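Local coordinates for protein 2'-deoxycytidine 5'-triphosphate deaminase (Agrobacterium tumefaciens, PDB 2R9Q) that probably catalyses the hydrolytic deamination of dCTP to dUTP, with two domains of the dUTPase superfamily in one chain, at residues 43-48 / 94-99; 111-116 / 163-168; 203-208 / 265-270. One frame throughout, in Å; residues are numbered along the deposited sequence.

Contact 1 of 3, residues 43-48 / 94-99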
loop_
_atom_site.group_PDB
_atom_site.type_symbol
_atom_site.label_atom_id
_atom_site.label_comp_id
_atom_site.label_asym_id
_atom_site.label_seq_id
_atom_site.Cartn_x
_atom_site.Cartn_y
_atom_site.Cartn_z
ATOM N N LEU B 43 13.979 27.147 -20.224
ATOM C CA LEU B 43 12.642 27.633 -20.458
ATOM C C LEU B 43 11.592 26.694 -19.839
ATOM O O LEU B 43 11.579 25.496 -20.081
ATOM C CB LEU B 43 12.441 27.763 -21.961
ATOM C CG LEU B 43 11.043 27.939 -22.547
ATOM C CD1 LEU B 43 10.524 29.357 -22.417
ATOM C CD2 LEU B 43 11.074 27.448 -23.966
ATOM N N ASP B 44 10.718 27.259 -19.022
ATOM C CA ASP B 44 9.464 26.610 -18.605
ATOM C C ASP B 44 8.568 26.238 -19.782
ATOM O O ASP B 44 8.447 26.981 -20.761
ATOM C CB ASP B 44 8.676 27.481 -17.630
ATOM C CG ASP B 44 9.292 27.494 -16.244
ATOM O OD1 ASP B 44 10.416 26.947 -16.092
ATOM O OD2 ASP B 44 8.643 28.042 -15.320
ATOM N N LEU B 45 7.982 25.054 -19.653
ATOM C CA LEU B 45 7.061 24.494 -20.612
ATOM C C LEU B 45 5.660 24.520 -20.022
ATOM O O LEU B 45 5.474 24.260 -18.845
ATOM C CB LEU B 45 7.457 23.054 -20.968
ATOM C CG LEU B 45 8.823 22.806 -21.592
ATOM C CD1 LEU B 45 9.142 21.296 -21.481
ATOM C CD2 LEU B 45 8.867 23.327 -23.031
ATOM N N ARG B 46 4.686 24.835 -20.856
ATOM C CA ARG B 46 3.319 24.989 -20.443
ATOM C C ARG B 46 2.460 23.897 -21.038
ATOM O O ARG B 46 2.614 23.543 -22.189
ATOM C CB ARG B 46 2.754 26.340 -20.910
ATOM C CG ARG B 46 3.436 27.581 -20.383
ATOM C CD ARG B 46 2.863 28.832 -21.004
ATOM N NE ARG B 46 3.276 29.034 -22.402
ATOM C CZ ARG B 46 2.981 30.126 -23.115
ATOM N NH1 ARG B 46 3.372 30.226 -24.373
ATOM N NH2 ARG B 46 2.307 31.124 -22.575
ATOM N N LEU B 47 1.524 23.420 -20.233
ATOM C CA LEU B 47 0.472 22.509 -20.673
ATOM C C LEU B 47 -0.482 23.150 -21.672
ATOM O O LEU B 47 -0.871 24.340 -21.553
ATOM C CB LEU B 47 -0.363 21.983 -19.483
ATOM C CG LEU B 47 0.343 21.413 -18.245
ATOM C CD1 LEU B 47 -0.683 20.820 -17.274
ATOM C CD2 LEU B 47 1.425 20.423 -18.631
ATOM N N GLY B 48 -0.831 22.337 -22.657
ATOM C CA GLY B 48 -1.904 22.624 -23.593
ATOM C C GLY B 48 -3.288 22.428 -22.959
ATOM O O GLY B 48 -3.417 22.350 -21.741
ATOM N N VAL B 94 0.142 14.869 -21.754
ATOM C CA VAL B 94 -0.296 16.232 -22.037
ATOM C C VAL B 94 0.562 16.862 -23.137
ATOM O O VAL B 94 1.765 17.081 -22.936
ATOM C CB VAL B 94 -0.296 17.095 -20.768
ATOM C CG1 VAL B 94 -0.777 18.485 -21.081
ATOM C CG2 VAL B 94 -1.160 16.450 -19.723
ATOM N N PRO B 95 -0.044 17.126 -24.320
ATOM C CA PRO B 95 0.639 17.985 -25.297
ATOM C C PRO B 95 0.955 19.342 -24.719
ATOM O O PRO B 95 0.123 19.969 -24.063
ATOM C CB PRO B 95 -0.349 18.075 -26.481
ATOM C CG PRO B 95 -1.181 16.826 -26.374
ATOM C CD PRO B 95 -1.308 16.602 -24.862
ATOM N N LEU B 96 2.188 19.762 -24.949
ATOM C CA LEU B 96 2.674 20.996 -24.434
ATOM C C LEU B 96 2.411 22.072 -25.479
ATOM O O LEU B 96 2.328 21.781 -26.666
ATOM C CB LEU B 96 4.157 20.853 -24.062
ATOM C CG LEU B 96 4.554 19.906 -22.910
ATOM C CD1 LEU B 96 6.089 19.724 -22.870
ATOM C CD2 LEU B 96 4.017 20.357 -21.560
ATOM N N MET B 97 2.225 23.311 -25.027
ATOM C CA MET B 97 2.082 24.463 -25.934
ATOM C C MET B 97 3.369 24.728 -26.806
ATOM O O MET B 97 3.297 25.119 -27.965
ATOM C CB MET B 97 1.692 25.696 -25.122
ATOM C CG MET B 97 0.299 25.663 -24.489
ATOM S SD MET B 97 -0.095 27.110 -23.444
ATOM C CE MET B 97 0.052 28.436 -24.622
ATOM N N GLU B 98 4.543 24.469 -26.249
ATOM C CA GLU B 98 5.798 24.710 -26.960
ATOM C C GLU B 98 6.160 23.596 -27.924
ATOM O O GLU B 98 5.960 22.422 -27.633
ATOM C CB GLU B 98 6.941 24.936 -25.982
ATOM C CG GLU B 98 6.841 26.252 -25.226
ATOM C CD GLU B 98 5.675 26.286 -24.248
ATOM O OE1 GLU B 98 5.465 25.277 -23.516
ATOM O OE2 GLU B 98 4.974 27.313 -24.225
ATOM N N SER B 99 6.663 23.979 -29.090
ATOM C CA SER B 99 7.190 23.022 -30.068
ATOM C C SER B 99 8.503 23.539 -30.647
ATOM O O SER B 99 8.866 24.711 -30.458
ATOM C CB SER B 99 6.147 22.596 -31.152
ATOM O OG SER B 99 5.819 23.575 -32.122
#
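Arg46 and Glu98 grip each other across a corner where two antiparallel sheets of the N-terminal dUTPase-like domain meet, strand 42-46 belonging to one sheet and strand 91-101 to the other. The carboxylate of Glu98 serves both backbone and side chain of the arginine: OE1 accepts from Arg46 N at 2.8 Å in an almost straight bond (175°), while OE2 takes the salt bridge from Arg46 NE at 3.0 Å. OE2 sits at the edge of the guanidinium, in its plane, and the guanidinium and carboxylate planes lie 28° apart; a weak bond from Arg46 NH1 reaches the same oxygen. Glu98 can turn both oxygens to this use because its chain folds at CG (chi2 68°). Over one face of the guanidinium, near its centre, lies the methyl CE of Met97, 3.7 Å from Arg46 CZ.

On the other side of the backbone the contact is apolar. Leu45 CD1 meets Leu96 CD1 at 3.7 Å, and Leu47 CD2 touches one methyl each of Val94 and Leu96, with Leu144 and Leu146 of strand 143-150 packing against Leu96. The backbones are bridged singly, at Leu47 and Leu96, by two bonds: Met97 N donates to Arg46 O at 2.9 Å, and Gly48 N to Pro95 O, also at 2.9 Å.

Further out, the carbonyls of Ala31 and Asp32 take guanidinium N-H groups, which should help to fix the buried ion pair, and Ser29 OG bonds to both of its members, at Arg46 NH1 and Glu98 OE2.

Contact 2 of 3, residues 111-116 / 163-168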
loop_
_atom_site.group_PDB
_atom_site.type_symbol
_atom_site.label_atom_id
_atom_site.label_comp_id
_atom_site.label_asym_id
_atom_site.label_seq_id
_atom_site.Cartn_x
_atom_site.Cartn_y
_atom_site.Cartn_z
ATOM N N ASN B 111 14.033 18.680 -17.274
ATOM C CA ASN B 111 13.986 18.342 -15.868
ATOM C C ASN B 111 12.749 18.996 -15.250
ATOM O O ASN B 111 12.262 20.007 -15.767
ATOM C CB ASN B 111 15.234 18.838 -15.150
ATOM C CG ASN B 111 16.341 17.840 -15.154
ATOM O OD1 ASN B 111 16.106 16.626 -15.108
ATOM N ND2 ASN B 111 17.570 18.334 -15.181
ATOM N N PRO B 112 12.201 18.401 -14.177
ATOM C CA PRO B 112 11.148 19.086 -13.443
ATOM C C PRO B 112 11.590 20.386 -12.822
ATOM O O PRO B 112 12.723 20.517 -12.438
ATOM C CB PRO B 112 10.758 18.084 -12.371
ATOM C CG PRO B 112 11.914 17.155 -12.277
ATOM C CD PRO B 112 12.473 17.065 -13.619
ATOM N N LYS B 113 10.693 21.360 -12.759
ATOM C CA LYS B 113 10.905 22.528 -11.928
ATOM C C LYS B 113 10.977 22.084 -10.500
ATOM O O LYS B 113 10.413 21.048 -10.131
ATOM C CB LYS B 113 9.766 23.521 -12.081
ATOM C CG LYS B 113 9.689 24.159 -13.446
ATOM C CD LYS B 113 8.338 24.781 -13.693
ATOM C CE LYS B 113 7.989 25.867 -12.705
ATOM N NZ LYS B 113 8.980 26.965 -12.793
ATOM N N SER B 114 11.679 22.852 -9.676
ATOM C CA SER B 114 11.948 22.385 -8.326
ATOM C C SER B 114 10.698 22.313 -7.481
ATOM O O SER B 114 10.578 21.440 -6.646
ATOM C CB SER B 114 13.048 23.190 -7.649
ATOM O OG SER B 114 12.772 24.542 -7.706
ATOM N N SER B 115 9.761 23.216 -7.725
ATOM C CA SER B 115 8.463 23.173 -7.071
ATOM C C SER B 115 7.665 21.931 -7.476
ATOM O O SER B 115 6.823 21.469 -6.721
ATOM C CB SER B 115 7.679 24.435 -7.366
ATOM O OG SER B 115 7.360 24.527 -8.734
ATOM N N THR B 116 7.947 21.382 -8.658
ATOM C CA THR B 116 7.317 20.146 -9.099
ATOM C C THR B 116 7.768 19.006 -8.220
ATOM O O THR B 116 6.962 18.185 -7.831
ATOM C CB THR B 116 7.562 19.878 -10.608
ATOM O OG1 THR B 116 6.998 20.951 -11.350
ATOM C CG2 THR B 116 6.914 18.558 -11.110
ATOM N N LEU B 163 5.218 22.740 -15.242
ATOM C CA LEU B 163 5.722 21.702 -14.331
ATOM C C LEU B 163 7.175 21.350 -14.624
ATOM O O LEU B 163 7.915 20.901 -13.758
ATOM C CB LEU B 163 4.821 20.484 -14.353
ATOM C CG LEU B 163 3.368 20.515 -13.829
ATOM C CD1 LEU B 163 2.430 21.248 -14.777
ATOM C CD2 LEU B 163 2.848 19.098 -13.683
ATOM N N SER B 164 7.605 21.699 -15.821
ATOM C CA SER B 164 8.841 21.230 -16.375
ATOM C C SER B 164 9.594 22.345 -17.050
ATOM O O SER B 164 9.029 23.369 -17.365
ATOM C CB SER B 164 8.498 20.148 -17.384
ATOM O OG SER B 164 9.646 19.469 -17.782
ATOM N N GLN B 165 10.883 22.133 -17.264
ATOM C CA GLN B 165 11.712 23.052 -18.045
ATOM C C GLN B 165 12.735 22.368 -18.966
ATOM O O GLN B 165 13.196 21.264 -18.711
ATOM C CB GLN B 165 12.375 24.098 -17.167
ATOM C CG GLN B 165 13.030 23.603 -15.969
ATOM C CD GLN B 165 13.411 24.700 -15.019
ATOM O OE1 GLN B 165 14.374 24.560 -14.271
ATOM N NE2 GLN B 165 12.684 25.815 -15.051
ATOM N N ILE B 166 13.037 23.061 -20.062
ATOM C CA ILE B 166 13.930 22.595 -21.105
ATOM C C ILE B 166 15.176 23.519 -21.193
ATOM O O ILE B 166 15.058 24.743 -21.263
ATOM C CB ILE B 166 13.153 22.462 -22.449
ATOM C CG1 ILE B 166 13.992 21.795 -23.541
ATOM C CG2 ILE B 166 12.640 23.789 -22.961
ATOM C CD1 ILE B 166 13.221 21.622 -24.813
ATOM N N ARG B 167 16.360 22.913 -21.145
ATOM C CA ARG B 167 17.638 23.612 -21.314
ATOM C C ARG B 167 18.224 23.268 -22.682
ATOM O O ARG B 167 18.309 22.106 -23.049
ATOM C CB ARG B 167 18.594 23.192 -20.199
ATOM C CG ARG B 167 20.026 23.698 -20.298
ATOM C CD ARG B 167 20.752 23.497 -18.979
ATOM N NE ARG B 167 20.278 24.396 -17.910
ATOM C CZ ARG B 167 20.772 24.430 -16.679
ATOM N NH1 ARG B 167 21.730 23.603 -16.326
ATOM N NH2 ARG B 167 20.295 25.286 -15.787
ATOM N N PHE B 168 18.605 24.291 -23.434
ATOM C CA PHE B 168 19.193 24.131 -24.780
ATOM C C PHE B 168 20.694 24.280 -24.745
ATOM O O PHE B 168 21.220 25.070 -23.974
ATOM C CB PHE B 168 18.616 25.154 -25.758
ATOM C CG PHE B 168 17.126 25.161 -25.809
ATOM C CD1 PHE B 168 16.455 24.389 -26.720
ATOM C CD2 PHE B 168 16.395 25.948 -24.934
ATOM C CE1 PHE B 168 15.098 24.375 -26.753
ATOM C CE2 PHE B 168 15.035 25.950 -24.973
ATOM C CZ PHE B 168 14.383 25.164 -25.883
HETATM O O HOH W 1 14.917 21.975 -13.353
HETATM O O HOH W 2 13.704 24.688 -10.851
#
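An antiparallel strand pair that ends in a helix start joins Asn111-Pro112 to Leu163-Gln165, inside the curled sheet of the N-terminal dUTPase-like domain and close to the centre of the chain. Asn111 and Gln165 form the hydrogen-bonded pair: Gln165 N donates to Asn111 O at 2.9 Å, and Asn111 N to Gln165 O at 3.1 Å. Pro112 and Ser164 follow as the non-hydrogen-bonded pair; Pro112 O, pointing away from the partner strand as in any such pair, takes a bond from a water that also donates to Gln165 OE1.

The side chain of Gln165 leaves CB between its backbone N and carbonyl carbon (chi1 48°) and then runs extended, crossing Lys113 at about a right angle with NE2 3.8 Å from Lys113 CG. Both side chains end on Asp44, which takes a hydrogen bond from Gln165 NE2 and a salt bridge from Lys113 NZ, so one carboxylate of the neighbouring strand 42-46 gathers the two segments. On the same face as Gln165, Asn111 ND2 bonds to Glu278 of the C-terminal half.

Lys113 holds the N-cap position of helix 114-118, and Leu163 O binds the chain on both sides of that helix start. Lys113 N reaches this oxygen at 3.0 Å, tilted 29° from the carbonyl plane. Thr116, in the first turn of helix 114-118, donates from OG1 in the plane, on a lone pair of Leu163 O, at a short 2.6 Å.

Contact 3 of 3, residues 203-208 / 265-270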
loop_
_atom_site.group_PDB
_atom_site.type_symbol
_atom_site.label_atom_id
_atom_site.label_comp_id
_atom_site.label_asym_id
_atom_site.label_seq_id
_atom_site.Cartn_x
_atom_site.Cartn_y
_atom_site.Cartn_z
ATOM N N ALA B 203 30.262 17.328 -4.609
ATOM C CA ALA B 203 29.404 16.385 -3.894
ATOM C C ALA B 203 28.547 17.079 -2.837
ATOM O O ALA B 203 28.981 18.002 -2.157
ATOM C CB ALA B 203 30.229 15.240 -3.269
ATOM N N LEU B 204 27.306 16.638 -2.735
ATOM C CA LEU B 204 26.363 17.202 -1.794
ATOM C C LEU B 204 26.019 16.167 -0.728
ATOM O O LEU B 204 25.703 15.023 -1.029
ATOM C CB LEU B 204 25.116 17.726 -2.526
ATOM C CG LEU B 204 25.355 18.959 -3.443
ATOM C CD1 LEU B 204 24.230 19.198 -4.410
ATOM C CD2 LEU B 204 25.635 20.215 -2.678
ATOM N N SER B 205 26.100 16.575 0.527
ATOM C CA SER B 205 25.815 15.692 1.633
ATOM C C SER B 205 24.622 16.217 2.435
ATOM O O SER B 205 24.268 17.379 2.342
ATOM C CB SER B 205 27.059 15.510 2.514
ATOM O OG SER B 205 27.482 16.742 3.038
ATOM N N ILE B 206 24.013 15.324 3.214
ATOM C CA ILE B 206 22.755 15.620 3.881
ATOM C C ILE B 206 22.954 16.197 5.281
ATOM O O ILE B 206 23.748 15.695 6.050
ATOM C CB ILE B 206 21.795 14.365 3.890
ATOM C CG1 ILE B 206 20.336 14.818 3.964
ATOM C CG2 ILE B 206 22.157 13.384 4.978
ATOM C CD1 ILE B 206 19.794 15.264 2.603
ATOM N N ASP B 207 22.218 17.258 5.592
ATOM C CA ASP B 207 22.229 17.854 6.909
ATOM C C ASP B 207 21.049 17.363 7.723
ATOM O O ASP B 207 19.908 17.761 7.481
ATOM C CB ASP B 207 22.156 19.362 6.808
ATOM C CG ASP B 207 22.581 20.052 8.088
ATOM O OD1 ASP B 207 22.308 19.547 9.214
ATOM O OD2 ASP B 207 23.216 21.119 7.953
ATOM N N LEU B 208 21.341 16.532 8.712
ATOM C CA LEU B 208 20.346 15.954 9.599
ATOM C C LEU B 208 20.500 16.447 11.069
ATOM O O LEU B 208 19.892 15.909 11.982
ATOM C CB LEU B 208 20.449 14.420 9.498
ATOM C CG LEU B 208 19.452 13.637 8.650
ATOM C CD1 LEU B 208 18.740 14.498 7.633
ATOM C CD2 LEU B 208 20.137 12.427 7.991
ATOM N N SER B 265 20.784 19.948 2.007
ATOM C CA SER B 265 22.226 19.759 1.939
ATOM C C SER B 265 23.002 20.488 3.050
ATOM O O SER B 265 22.622 21.573 3.472
ATOM C CB SER B 265 22.750 20.197 0.559
ATOM O OG SER B 265 22.850 21.600 0.418
ATOM N N ARG B 266 24.097 19.892 3.509
ATOM C CA ARG B 266 25.015 20.596 4.415
ATOM C C ARG B 266 25.730 21.723 3.672
ATOM O O ARG B 266 25.873 22.822 4.203
ATOM C CB ARG B 266 26.060 19.655 5.005
ATOM C CG ARG B 266 25.507 18.601 5.926
ATOM C CD ARG B 266 26.608 17.953 6.741
ATOM N NE ARG B 266 27.665 17.529 5.855
ATOM C CZ ARG B 266 28.964 17.579 6.124
ATOM N NH1 ARG B 266 29.434 18.044 7.285
ATOM N NH2 ARG B 266 29.804 17.167 5.198
ATOM N N GLU B 267 26.148 21.452 2.437
ATOM C CA GLU B 267 26.859 22.439 1.631
ATOM C C GLU B 267 25.983 23.600 1.150
ATOM O O GLU B 267 24.887 23.403 0.622
ATOM C CB GLU B 267 27.551 21.787 0.445
ATOM C CG GLU B 267 28.523 20.713 0.832
ATOM C CD GLU B 267 27.876 19.373 1.094
ATOM O OE1 GLU B 267 26.653 19.253 0.834
ATOM O OE2 GLU B 267 28.594 18.439 1.553
ATOM N N ALA B 268 26.486 24.814 1.391
ATOM C CA ALA B 268 25.977 26.043 0.803
ATOM C C ALA B 268 26.712 26.186 -0.536
ATOM O O ALA B 268 27.927 26.332 -0.563
ATOM C CB ALA B 268 26.253 27.231 1.718
ATOM N N VAL B 269 25.965 26.147 -1.635
ATOM C CA VAL B 269 26.530 26.082 -2.983
ATOM C C VAL B 269 26.258 27.360 -3.833
ATOM O O VAL B 269 25.277 28.072 -3.628
ATOM C CB VAL B 269 26.113 24.700 -3.686
ATOM C CG1 VAL B 269 24.666 24.685 -4.243
ATOM C CG2 VAL B 269 27.093 24.345 -4.763
ATOM N N HIS B 270 27.166 27.665 -4.758
ATOM C CA HIS B 270 27.065 28.833 -5.648
ATOM C C HIS B 270 27.366 28.398 -7.096
ATOM O O HIS B 270 28.288 27.615 -7.350
ATOM C CB HIS B 270 27.996 29.935 -5.138
ATOM C CG HIS B 270 28.266 31.067 -6.094
ATOM N ND1 HIS B 270 27.268 31.858 -6.630
ATOM C CD2 HIS B 270 29.432 31.585 -6.549
ATOM C CE1 HIS B 270 27.807 32.795 -7.390
ATOM N NE2 HIS B 270 29.120 32.653 -7.347
#
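Ser205 and Glu267 form the tight part of this contact, buried and packed on Leu204, while Arg266 makes up its looser, solvent-exposed side. Glu267 spends both carboxylate oxygens on one residue. OE1 accepts from Ser205 N at 2.8 Å (171°), and Ser205 OG donates a hydrogen bond to OE2 at a short 2.5 Å. Both donors come from the syn side, somewhat out of the carboxylate plane. A bend at chi2 (82°) curls the glutamate back over the strand, bringing OE1 close to Leu204 CA and within 3.8 Å of Leu204 CD2.

With its own hydrogen directed at Glu267, Ser205 OG accepts two N-H groups side-on from Arg266: NE at 2.9 Å, and NH2 over a longer path, both nearly in the guanidinium plane. Three bonds therefore grip this hydroxyl, which bridges the two charged groups while they stay beyond direct bonding distance of each other. On the exposed side the stem of Arg266 rests on Asp207 by carbon contacts, Arg266 CG to Asp207 CB 3.5 Å, the two side chains crossing at about a right angle. Asp207 itself turns to other partners, with OD1 on Lys209 N and OD2 in a salt bridge to Arg312.

The backbones are bridged once, at Ile206 and Ser265, where Arg266 N donates to Ser205 O at 2.8 Å. Ser265 OG bonds to Glu267 O and helps hold the turn of the chain at 266-267. The arrangement belongs to a sheet-to-sheet corner of the C-terminal dUTPase-like domain, where strand 202-205 of one antiparallel sheet meets the bent strand 261-269 of another.

In the fold
Contacts 1 and 2 share a sheet: strands 42-46 and 162-170 are neighbours in it, and the two centres lie 11 Å apart. Asp44 of segment 43-48 joins them, and packing adds to this, with Leu45 CD2 on Ile166 CG2 at 3.8 Å and Leu43 O 3.3 Å from Gln165 CB. Contact 3 stands apart in the C-terminal domain, its centre 32 Å from that of contact 1 and 21 Å from that of contact 2. Yet it resembles contact 1: in both, a glutamate at or just after a corner in the second segment accepts a backbone N-H of the first, consistent with two related dUTPase-like domains. Contact 2 lies between them, nearer the centre of the chain.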